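Local coordinates for protein fructosyl amine:oxygen oxidoreductase (PDB 4WCT) that oxidatively deglycates fructosyl amines (Amadori products) with a bound FAD cofactor, probably passing the electrons on to molecular oxygen, at residues C306-D311 with R426-T431; Q251-A256 with A430-F435; D217-R222 with V228-R233. One frame throughout, in Å; residues are numbered along the deposited sequence.

Contact 1. Residues C306-D311 with R426-T431; sequences CNFLPD and RDWRAT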
loop_
_atom_site.group_PDB
_atom_site.type_symbol
_atom_site.label_atom_id
_atom_site.label_comp_id
_atom_site.label_asym_id
_atom_site.label_seq_id
_atom_site.Cartn_x
_atom_site.Cartn_y
_atom_site.Cartn_z
ATOM N N CYS A 306 11.694 -2.115 -9.960
ATOM C CA CYS A 306 12.341 -0.868 -9.570
ATOM C C CYS A 306 12.763 -0.121 -10.825
ATOM O O CYS A 306 12.602 -0.606 -11.957
ATOM C CB CYS A 306 13.557 -1.163 -8.674
ATOM S SG CYS A 306 13.196 -1.951 -7.110
ATOM N N ASN A 307 13.144 1.143 -10.647
ATOM C CA ASN A 307 13.619 1.946 -11.776
ATOM C C ASN A 307 15.005 2.467 -11.426
ATOM O O ASN A 307 15.143 3.505 -10.775
ATOM C CB ASN A 307 12.665 3.100 -12.062
ATOM C CG ASN A 307 13.090 3.907 -13.247
ATOM O OD1 ASN A 307 13.447 3.349 -14.283
ATOM N ND2 ASN A 307 13.074 5.224 -13.113
ATOM N N PHE A 308 16.008 1.626 -11.671
ATOM C CA PHE A 308 17.326 1.791 -11.066
ATOM C C PHE A 308 18.157 2.814 -11.847
ATOM O O PHE A 308 18.422 2.639 -13.036
ATOM C CB PHE A 308 18.079 0.474 -11.013
ATOM C CG PHE A 308 17.574 -0.491 -9.982
ATOM C CD1 PHE A 308 17.485 -0.132 -8.644
ATOM C CD2 PHE A 308 17.225 -1.772 -10.338
ATOM C CE1 PHE A 308 17.006 -0.999 -7.699
ATOM C CE2 PHE A 308 16.822 -2.693 -9.360
ATOM C CZ PHE A 308 16.702 -2.309 -8.056
ATOM N N LEU A 309 18.403 3.948 -11.222
ATOM C CA LEU A 309 19.264 4.985 -11.799
ATOM C C LEU A 309 20.410 5.313 -10.840
ATOM O O LEU A 309 20.370 4.982 -9.658
ATOM C CB LEU A 309 18.413 6.243 -12.084
ATOM C CG LEU A 309 17.357 6.051 -13.182
ATOM C CD1 LEU A 309 16.398 7.224 -13.193
ATOM C CD2 LEU A 309 18.065 5.923 -14.516
ATOM N N PRO A 310 21.429 6.036 -11.325
ATOM C CA PRO A 310 22.547 6.326 -10.442
ATOM C C PRO A 310 22.126 7.121 -9.221
ATOM O O PRO A 310 21.259 7.987 -9.313
ATOM C CB PRO A 310 23.491 7.164 -11.341
ATOM C CG PRO A 310 23.152 6.686 -12.736
ATOM C CD PRO A 310 21.654 6.500 -12.703
ATOM N N ASP A 311 22.641 6.734 -8.059
ATOM C CA ASP A 311 22.397 7.476 -6.836
ATOM C C ASP A 311 23.212 8.774 -6.845
ATOM O O ASP A 311 24.444 8.722 -6.872
ATOM C CB ASP A 311 22.791 6.620 -5.639
ATOM C CG ASP A 311 22.386 7.225 -4.338
ATOM O OD1 ASP A 311 22.420 8.471 -4.243
ATOM O OD2 ASP A 311 22.162 6.474 -3.340
ATOM N N ARG A 426 22.459 -2.813 1.673
ATOM C CA ARG A 426 21.218 -3.420 1.217
ATOM C C ARG A 426 21.354 -3.985 -0.205
ATOM O O ARG A 426 21.831 -3.311 -1.130
ATOM C CB ARG A 426 20.131 -2.360 1.219
ATOM C CG ARG A 426 18.773 -2.913 0.838
ATOM C CD ARG A 426 17.659 -2.065 1.372
ATOM N NE ARG A 426 16.354 -2.581 0.980
ATOM C CZ ARG A 426 15.199 -2.049 1.343
ATOM N NH1 ARG A 426 15.168 -0.863 1.920
ATOM N NH2 ARG A 426 14.068 -2.638 0.993
ATOM N N ASP A 427 20.821 -5.187 -0.405
ATOM C CA ASP A 427 20.651 -5.763 -1.732
ATOM C C ASP A 427 19.317 -5.365 -2.318
ATOM O O ASP A 427 18.263 -5.856 -1.862
ATOM C CB ASP A 427 20.675 -7.281 -1.637
ATOM C CG ASP A 427 20.506 -7.958 -2.975
ATOM O OD1 ASP A 427 20.489 -7.297 -4.026
ATOM O OD2 ASP A 427 20.515 -9.205 -2.968
ATOM N N TRP A 428 19.349 -4.423 -3.257
ATOM C CA TRP A 428 18.116 -3.894 -3.816
ATOM C C TRP A 428 17.324 -4.948 -4.565
ATOM O O TRP A 428 16.172 -4.703 -4.909
ATOM C CB TRP A 428 18.379 -2.731 -4.761
ATOM C CG TRP A 428 19.024 -1.544 -4.116
ATOM C CD1 TRP A 428 20.254 -1.025 -4.421
ATOM C CD2 TRP A 428 18.515 -0.764 -3.025
ATOM N NE1 TRP A 428 20.531 0.037 -3.602
ATOM C CE2 TRP A 428 19.472 0.235 -2.750
ATOM C CE3 TRP A 428 17.299 -0.732 -2.345
ATOM C CZ2 TRP A 428 19.280 1.203 -1.768
ATOM C CZ3 TRP A 428 17.112 0.211 -1.356
ATOM C CH2 TRP A 428 18.072 1.216 -1.128
ATOM N N ARG A 429 17.997 -6.010 -5.009
ATOM C CA ARG A 429 17.352 -7.045 -5.791
ATOM C C ARG A 429 16.836 -8.223 -4.962
ATOM O O ARG A 429 16.364 -9.207 -5.513
ATOM C CB ARG A 429 18.278 -7.500 -6.942
ATOM C CG ARG A 429 18.453 -6.407 -7.997
ATOM C CD ARG A 429 19.373 -6.797 -9.146
ATOM N NE ARG A 429 19.375 -5.723 -10.145
ATOM C CZ ARG A 429 19.953 -4.549 -9.937
ATOM N NH1 ARG A 429 20.551 -4.317 -8.781
ATOM N NH2 ARG A 429 20.061 -3.659 -10.924
ATOM N N ALA A 430 16.859 -8.091 -3.630
ATOM C CA ALA A 430 16.249 -9.069 -2.754
ATOM C C ALA A 430 14.761 -9.173 -3.013
ATOM O O ALA A 430 14.083 -8.165 -3.231
ATOM C CB ALA A 430 16.501 -8.687 -1.310
ATOM N N THR A 431 14.242 -10.398 -3.084
ATOM C CA THR A 431 12.832 -10.548 -3.431
ATOM C C THR A 431 11.868 -10.393 -2.243
ATOM O O THR A 431 10.664 -10.311 -2.445
ATOM C CB THR A 431 12.575 -11.882 -4.150
ATOM O OG1 THR A 431 13.107 -12.955 -3.365
ATOM C CG2 THR A 431 13.196 -11.875 -5.517
#
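A cation-pi stack between Phe308 and Arg429 pins a C-terminal loop against the end of strand 295-310. The guanidinium of Arg429 lies flat on one face of the Phe308 ring. The two centres are 4.4 Å apart and the planes are 29° from parallel. The closest approach is Arg429 NH2 to Phe308 CD2, 3.5 Å. Phe308 CE2 sits over the middle of the guanidinium, with Arg429 CZ 3.7 Å from Phe308 CE2. Beyond CG the Arg429 chain is extended, and the turn at chi4 (71°) sets the plane of the guanidinium against one face of the ring. The charge has a second partner: Arg429 NH1 forms a salt bridge with Glu318 on strand 318-320, a neighbour of strand 295-310. The stack and the bond to Glu318 probably restrict the rotation of the guanidinium.

Trp428 meets the same phenyl ring obliquely. Its CB lies 3.7 Å from Phe308 CE1, while the indole leads away from the strand. The carbonyl O of Trp428 lies at the edge of the Phe308 ring, in its plane. On the face opposite Arg429, Cys306 CB packs near the rim of the ring.

The loop is shaped by a type I beta turn from Asp427 to Ala430. Ala430 N bonds to Asp427 O at 3.2 Å. Arg429 N also donates to Asp427 OD1, 3.0 Å away, from above the carboxylate plane. Trp428 and Arg429 are the central residues of the turn, and both touch Phe308. The arrangement is a beta turn reinforced by an Asx turn, docked on strand 295-310 of the large mixed sheet through an arginine-aromatic stack.

Contact 2. Residues Q251-A256 with A430-F435; sequences QLRPTA and ATQNRF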
loop_
_atom_site.group_PDB
_atom_site.type_symbol
_atom_site.label_atom_id
_atom_site.label_comp_id
_atom_site.label_asym_id
_atom_site.label_seq_id
_atom_site.Cartn_x
_atom_site.Cartn_y
_atom_site.Cartn_z
ATOM N N GLN A 251 16.938 2.728 3.825
ATOM C CA GLN A 251 15.846 2.068 4.491
ATOM C C GLN A 251 14.609 1.939 3.605
ATOM O O GLN A 251 13.741 1.103 3.876
ATOM C CB GLN A 251 15.462 2.768 5.796
ATOM C CG GLN A 251 16.540 2.707 6.866
ATOM C CD GLN A 251 16.125 3.467 8.099
ATOM O OE1 GLN A 251 15.458 2.932 8.992
ATOM N NE2 GLN A 251 16.359 4.746 8.073
ATOM N N LEU A 252 14.544 2.702 2.526
ATOM C CA LEU A 252 13.426 2.595 1.581
ATOM C C LEU A 252 13.891 2.102 0.235
ATOM O O LEU A 252 14.817 2.658 -0.360
ATOM C CB LEU A 252 12.701 3.935 1.438
ATOM C CG LEU A 252 12.017 4.513 2.681
ATOM C CD1 LEU A 252 11.343 5.846 2.298
ATOM C CD2 LEU A 252 10.988 3.566 3.313
ATOM N N ARG A 253 13.113 1.180 -0.349
ATOM C CA ARG A 253 13.270 0.812 -1.742
ATOM C C ARG A 253 11.986 1.121 -2.481
ATOM O O ARG A 253 11.036 0.369 -2.371
ATOM C CB ARG A 253 13.593 -0.671 -1.894
ATOM C CG ARG A 253 13.835 -1.062 -3.317
ATOM C CD ARG A 253 14.022 -2.562 -3.528
ATOM N NE ARG A 253 12.784 -3.290 -3.282
ATOM C CZ ARG A 253 12.706 -4.613 -3.205
ATOM N NH1 ARG A 253 13.789 -5.370 -3.443
ATOM N NH2 ARG A 253 11.550 -5.168 -2.873
ATOM N N PRO A 254 11.963 2.212 -3.261
ATOM C CA PRO A 254 10.776 2.437 -4.067
ATOM C C PRO A 254 10.599 1.321 -5.093
ATOM O O PRO A 254 11.517 1.022 -5.845
ATOM C CB PRO A 254 11.048 3.782 -4.749
ATOM C CG PRO A 254 11.995 4.482 -3.816
ATOM C CD PRO A 254 12.863 3.380 -3.264
ATOM N N THR A 255 9.412 0.736 -5.127
ATOM C CA THR A 255 9.155 -0.486 -5.891
ATOM C C THR A 255 7.726 -0.429 -6.418
ATOM O O THR A 255 6.846 0.090 -5.734
ATOM C CB THR A 255 9.339 -1.753 -5.009
ATOM O OG1 THR A 255 10.530 -1.663 -4.232
ATOM C CG2 THR A 255 9.367 -3.037 -5.824
ATOM N N ALA A 256 7.538 -0.893 -7.659
ATOM C CA ALA A 256 6.247 -0.813 -8.347
ATOM C C ALA A 256 5.614 -2.158 -8.612
ATOM O O ALA A 256 6.286 -3.122 -8.999
ATOM C CB ALA A 256 6.379 -0.056 -9.640
ATOM N N ALA A 430 16.859 -8.091 -3.630
ATOM C CA ALA A 430 16.249 -9.069 -2.754
ATOM C C ALA A 430 14.761 -9.173 -3.013
ATOM O O ALA A 430 14.083 -8.165 -3.231
ATOM C CB ALA A 430 16.501 -8.687 -1.310
ATOM N N THR A 431 14.242 -10.398 -3.084
ATOM C CA THR A 431 12.832 -10.548 -3.431
ATOM C C THR A 431 11.868 -10.393 -2.243
ATOM O O THR A 431 10.664 -10.311 -2.445
ATOM C CB THR A 431 12.575 -11.882 -4.150
ATOM O OG1 THR A 431 13.107 -12.955 -3.365
ATOM C CG2 THR A 431 13.196 -11.875 -5.517
ATOM N N GLN A 432 12.405 -10.327 -1.029
ATOM C CA GLN A 432 11.652 -9.879 0.159
ATOM C C GLN A 432 10.309 -10.581 0.340
ATOM O O GLN A 432 9.246 -9.957 0.564
ATOM C CB GLN A 432 11.541 -8.336 0.134
ATOM C CG GLN A 432 12.937 -7.690 0.161
ATOM C CD GLN A 432 12.952 -6.233 0.645
ATOM O OE1 GLN A 432 13.501 -5.331 -0.010
ATOM N NE2 GLN A 432 12.379 -6.010 1.808
ATOM N N ASN A 433 10.360 -11.910 0.201
ATOM C CA ASN A 433 9.226 -12.790 0.519
ATOM C C ASN A 433 8.073 -12.585 -0.436
ATOM O O ASN A 433 6.927 -12.886 -0.112
ATOM C CB ASN A 433 8.757 -12.627 1.976
ATOM C CG ASN A 433 7.912 -13.797 2.453
ATOM O OD1 ASN A 433 8.143 -14.958 2.062
ATOM N ND2 ASN A 433 6.859 -13.495 3.219
ATOM N N ARG A 434 8.383 -12.169 -1.652
ATOM C CA ARG A 434 7.413 -12.183 -2.739
ATOM C C ARG A 434 7.794 -13.170 -3.821
ATOM O O ARG A 434 8.967 -13.467 -4.024
ATOM C CB ARG A 434 7.269 -10.779 -3.368
ATOM C CG ARG A 434 6.770 -9.670 -2.424
ATOM C CD ARG A 434 6.451 -8.402 -3.177
ATOM N NE ARG A 434 5.909 -7.312 -2.348
ATOM C CZ ARG A 434 6.653 -6.405 -1.719
ATOM N NH1 ARG A 434 7.978 -6.450 -1.758
ATOM N NH2 ARG A 434 6.070 -5.415 -1.075
ATOM N N PHE A 435 6.780 -13.602 -4.560
ATOM C CA PHE A 435 6.918 -14.610 -5.592
ATOM C C PHE A 435 6.151 -14.230 -6.848
ATOM O O PHE A 435 5.394 -13.260 -6.863
ATOM C CB PHE A 435 6.374 -15.935 -5.078
ATOM C CG PHE A 435 7.077 -16.426 -3.844
ATOM C CD1 PHE A 435 6.643 -16.030 -2.584
ATOM C CD2 PHE A 435 8.325 -17.051 -3.968
ATOM C CE1 PHE A 435 7.388 -16.346 -1.457
ATOM C CE2 PHE A 435 9.088 -17.312 -2.847
ATOM C CZ PHE A 435 8.601 -16.993 -1.595
HETATM O O HOH W 1 10.087 -7.733 -3.298
#
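Arg253 presents one face of its guanidinium to the side-chain amide oxygen of Gln432. Gln432 OE1 sits 3.3 Å above the guanidinium plane, over its centre. The amide and guanidinium planes are 48° apart. This is a polar contact over a face, not a hydrogen bond. Gln432 spends its amide elsewhere: OE1 accepts from Arg426 and NE2 donates to Thr363 O.

The direct bond is made at the guanidinium edge. Arg253 NH1 donates to Ala430 O at 2.8 Å, with an N-H...O angle of 165°, and the bond lies in the planes of both groups. NH1 also reaches Trp428 O. A bend in the Arg253 chain (chi3 68°) goes with a bond from NE to Thr255 OG1, 2.9 Å long. That hydroxyl donates in turn to Arg253 O, so Thr255 helps hold the guanidinium from its own strand.

Water 1 joins three groups. It accepts from both Arg253 NH2 and Arg434 NH1. It donates to Thr431 O, 2.8 Å away. Thr431 O also takes the closing bond of the type I' beta turn from Thr431 to Arg434, given by Arg434 N. Arg253 NH2 and Arg434 NH1 are 4.0 Å apart, and both form salt bridges with Asp362 OD2. The shared carboxylate probably offsets the two positive charges, consistent with both arginines being buried where the strand meets the loop.

Contact 3. Residues D217-R222 with V228-R233; sequences DVVGAR and VHKAHR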
loop_
_atom_site.group_PDB
_atom_site.type_symbol
_atom_site.label_atom_id
_atom_site.label_comp_id
_atom_site.label_asym_id
_atom_site.label_seq_id
_atom_site.Cartn_x
_atom_site.Cartn_y
_atom_site.Cartn_z
ATOM N N ASP A 217 17.951 21.078 12.866
ATOM C CA ASP A 217 16.604 20.495 12.935
ATOM C C ASP A 217 15.752 20.918 11.733
ATOM O O ASP A 217 16.042 21.903 11.071
ATOM C CB ASP A 217 15.939 20.905 14.257
ATOM C CG ASP A 217 14.846 19.963 14.698
ATOM O OD1 ASP A 217 14.571 18.969 13.985
ATOM O OD2 ASP A 217 14.197 20.258 15.733
ATOM N N VAL A 218 14.657 20.192 11.479
ATOM C CA VAL A 218 13.760 20.533 10.389
ATOM C C VAL A 218 12.737 21.558 10.849
ATOM O O VAL A 218 12.049 21.361 11.863
ATOM C CB VAL A 218 13.044 19.257 9.849
ATOM C CG1 VAL A 218 11.980 19.611 8.822
ATOM C CG2 VAL A 218 14.074 18.321 9.247
ATOM N N VAL A 219 12.659 22.653 10.104
ATOM C CA VAL A 219 11.725 23.714 10.388
ATOM C C VAL A 219 10.628 23.873 9.358
ATOM O O VAL A 219 9.800 24.780 9.459
ATOM C CB VAL A 219 12.468 25.060 10.605
ATOM C CG1 VAL A 219 13.496 24.910 11.717
ATOM C CG2 VAL A 219 13.163 25.517 9.347
ATOM N N GLY A 220 10.585 22.987 8.366
ATOM C CA GLY A 220 9.490 22.990 7.414
ATOM C C GLY A 220 9.955 22.487 6.069
ATOM O O GLY A 220 10.822 21.631 6.003
ATOM N N ALA A 221 9.236 22.890 5.034
ATOM C CA ALA A 221 9.365 22.334 3.692
ATOM C C ALA A 221 9.345 23.430 2.635
ATOM O O ALA A 221 8.651 24.422 2.766
ATOM C CB ALA A 221 8.213 21.375 3.420
ATOM N N ARG A 222 10.122 23.240 1.575
ATOM C CA ARG A 222 10.202 24.187 0.470
ATOM C C ARG A 222 9.537 23.558 -0.734
ATOM O O ARG A 222 9.838 22.399 -1.083
ATOM C CB ARG A 222 11.678 24.447 0.131
ATOM C CG ARG A 222 11.898 25.487 -0.951
ATOM C CD ARG A 222 13.337 25.502 -1.444
ATOM N NE ARG A 222 13.521 26.474 -2.515
ATOM C CZ ARG A 222 14.214 27.605 -2.405
ATOM N NH1 ARG A 222 14.939 27.842 -1.321
ATOM N NH2 ARG A 222 14.337 28.400 -3.455
ATOM N N VAL A 228 8.791 28.728 1.169
ATOM C CA VAL A 228 9.157 27.984 2.365
ATOM C C VAL A 228 7.989 27.978 3.342
ATOM O O VAL A 228 7.431 29.011 3.649
ATOM C CB VAL A 228 10.426 28.582 3.031
ATOM C CG1 VAL A 228 10.698 27.881 4.353
ATOM C CG2 VAL A 228 11.616 28.474 2.086
ATOM N N HIS A 229 7.514 26.779 3.677
ATOM C CA HIS A 229 6.425 26.564 4.620
ATOM C C HIS A 229 7.010 26.135 5.951
ATOM O O HIS A 229 7.669 25.108 6.048
ATOM C CB HIS A 229 5.491 25.470 4.072
ATOM C CG HIS A 229 5.052 25.711 2.669
ATOM N ND1 HIS A 229 3.852 26.307 2.351
ATOM C CD2 HIS A 229 5.682 25.487 1.489
ATOM C CE1 HIS A 229 3.730 26.364 1.039
ATOM N NE2 HIS A 229 4.871 25.972 0.499
ATOM N N LYS A 230 6.838 26.965 6.975
ATOM C CA LYS A 230 7.431 26.696 8.269
ATOM C C LYS A 230 6.410 26.073 9.202
ATOM O O LYS A 230 5.225 26.447 9.191
ATOM C CB LYS A 230 7.981 27.987 8.894
ATOM C CG LYS A 230 9.074 28.652 8.071
ATOM C CD LYS A 230 10.454 28.243 8.533
ATOM C CE LYS A 230 11.521 29.209 8.031
ATOM N NZ LYS A 230 12.143 29.972 9.151
ATOM N N ALA A 231 6.894 25.148 10.029
ATOM C CA ALA A 231 6.110 24.543 11.073
ATOM C C ALA A 231 6.976 24.104 12.243
ATOM O O ALA A 231 8.168 23.773 12.085
ATOM C CB ALA A 231 5.346 23.344 10.506
ATOM N N HIS A 232 6.335 23.987 13.390
ATOM C CA HIS A 232 6.931 23.436 14.591
ATOM C C HIS A 232 7.210 21.943 14.500
ATOM O O HIS A 232 8.190 21.457 15.073
ATOM C CB HIS A 232 6.049 23.712 15.804
ATOM C CG HIS A 232 6.087 25.141 16.254
ATOM N ND1 HIS A 232 4.976 25.958 16.239
ATOM C CD2 HIS A 232 7.127 25.933 16.606
ATOM C CE1 HIS A 232 5.324 27.181 16.596
ATOM N NE2 HIS A 232 6.621 27.189 16.836
ATOM N N ARG A 233 6.381 21.225 13.742
ATOM C CA ARG A 233 6.692 19.811 13.425
ATOM C C ARG A 233 6.369 19.509 11.974
ATOM O O ARG A 233 5.485 20.124 11.402
ATOM C CB ARG A 233 5.882 18.846 14.260
ATOM C CG ARG A 233 6.104 18.909 15.768
ATOM C CD ARG A 233 7.497 18.408 16.112
ATOM N NE ARG A 233 7.673 18.201 17.545
ATOM C CZ ARG A 233 7.946 19.179 18.407
ATOM N NH1 ARG A 233 8.184 20.402 17.960
ATOM N NH2 ARG A 233 8.129 18.900 19.690
HETATM O O HOH W 2 9.255 21.232 11.564
HETATM O O HOH W 3 10.814 23.041 14.543
#
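Three backbone hydrogen bonds join Val219 and Ala221 to His229 and Ala231. His229 N donates to Ala221 O at 2.8 Å, and Ala221 N returns a bond to His229 O at 2.9 Å. These two make Ala221 and His229 an antiparallel hydrogen-bonded pair. Ala231 N then reaches Val219 O at 3.0 Å, with the donor 37° above the carbonyl plane. Beyond this point the strands separate. Water 2 spans the gap by donating to both Val218 O and Ala231 O.

Two CA-H...O contacts supplement the pairing. Gly220 CA lies 3.1 Å from His229 O, and Lys230 CA also approaches Val219 O. Gly220 faces Lys230 as a non-hydrogen-bonded pair. Its backbone angles (phi 150°, psi -156°) and the closeness of His229 O fit a residue without a side chain.

Lys230 lies alongside Val219 and points the same way, with its CD 3.9 Å from Val219 CG2. Bends at chi2 and chi4 shape the lysine chain as its NZ forms a salt bridge with Glu214 on strand 208-214. The pair Arg222 and Val228 is looser, with Arg222 CG 4.3 Å from Val228 CG2. On the face carrying Ala221, the His229 ring turns an edge to the Ala221 carbonyl, with CD2 nearest the oxygen. His229 NE2 bonds to Thr223 OG1, which probably helps fix the ring's rotation. His229 and Ala221 also touch strand 28-31 of the FAD-binding sheet, at Ile29 and Ile31. The chemistry implies that main-chain bonds set the register of this hairpin, while the Lys230-Glu214 salt bridge links strand 228-230 to strand 208-214, across the strand between them.

Contacts 1 and 2 form one continuous patch, with centres about 9 Å apart. They share Ala430 and Thr431, and their other segments lie on neighbouring strands, 295-310 and 253-263. They also pack directly on each other, with Trp428 CZ3 of contact 1 3.5 Å from Leu252 O of contact 2. The loop before strand 442-443 is therefore held on two adjacent strands at once. At the contact 2 end, the side chain of Arg434 comes about 7 Å from FAD. Contact 3 is separate, its centre about 30 Å from that of contact 1 and 31 Å from that of contact 2. Even so, the side chain of Ala221 is about 8 Å from the same FAD.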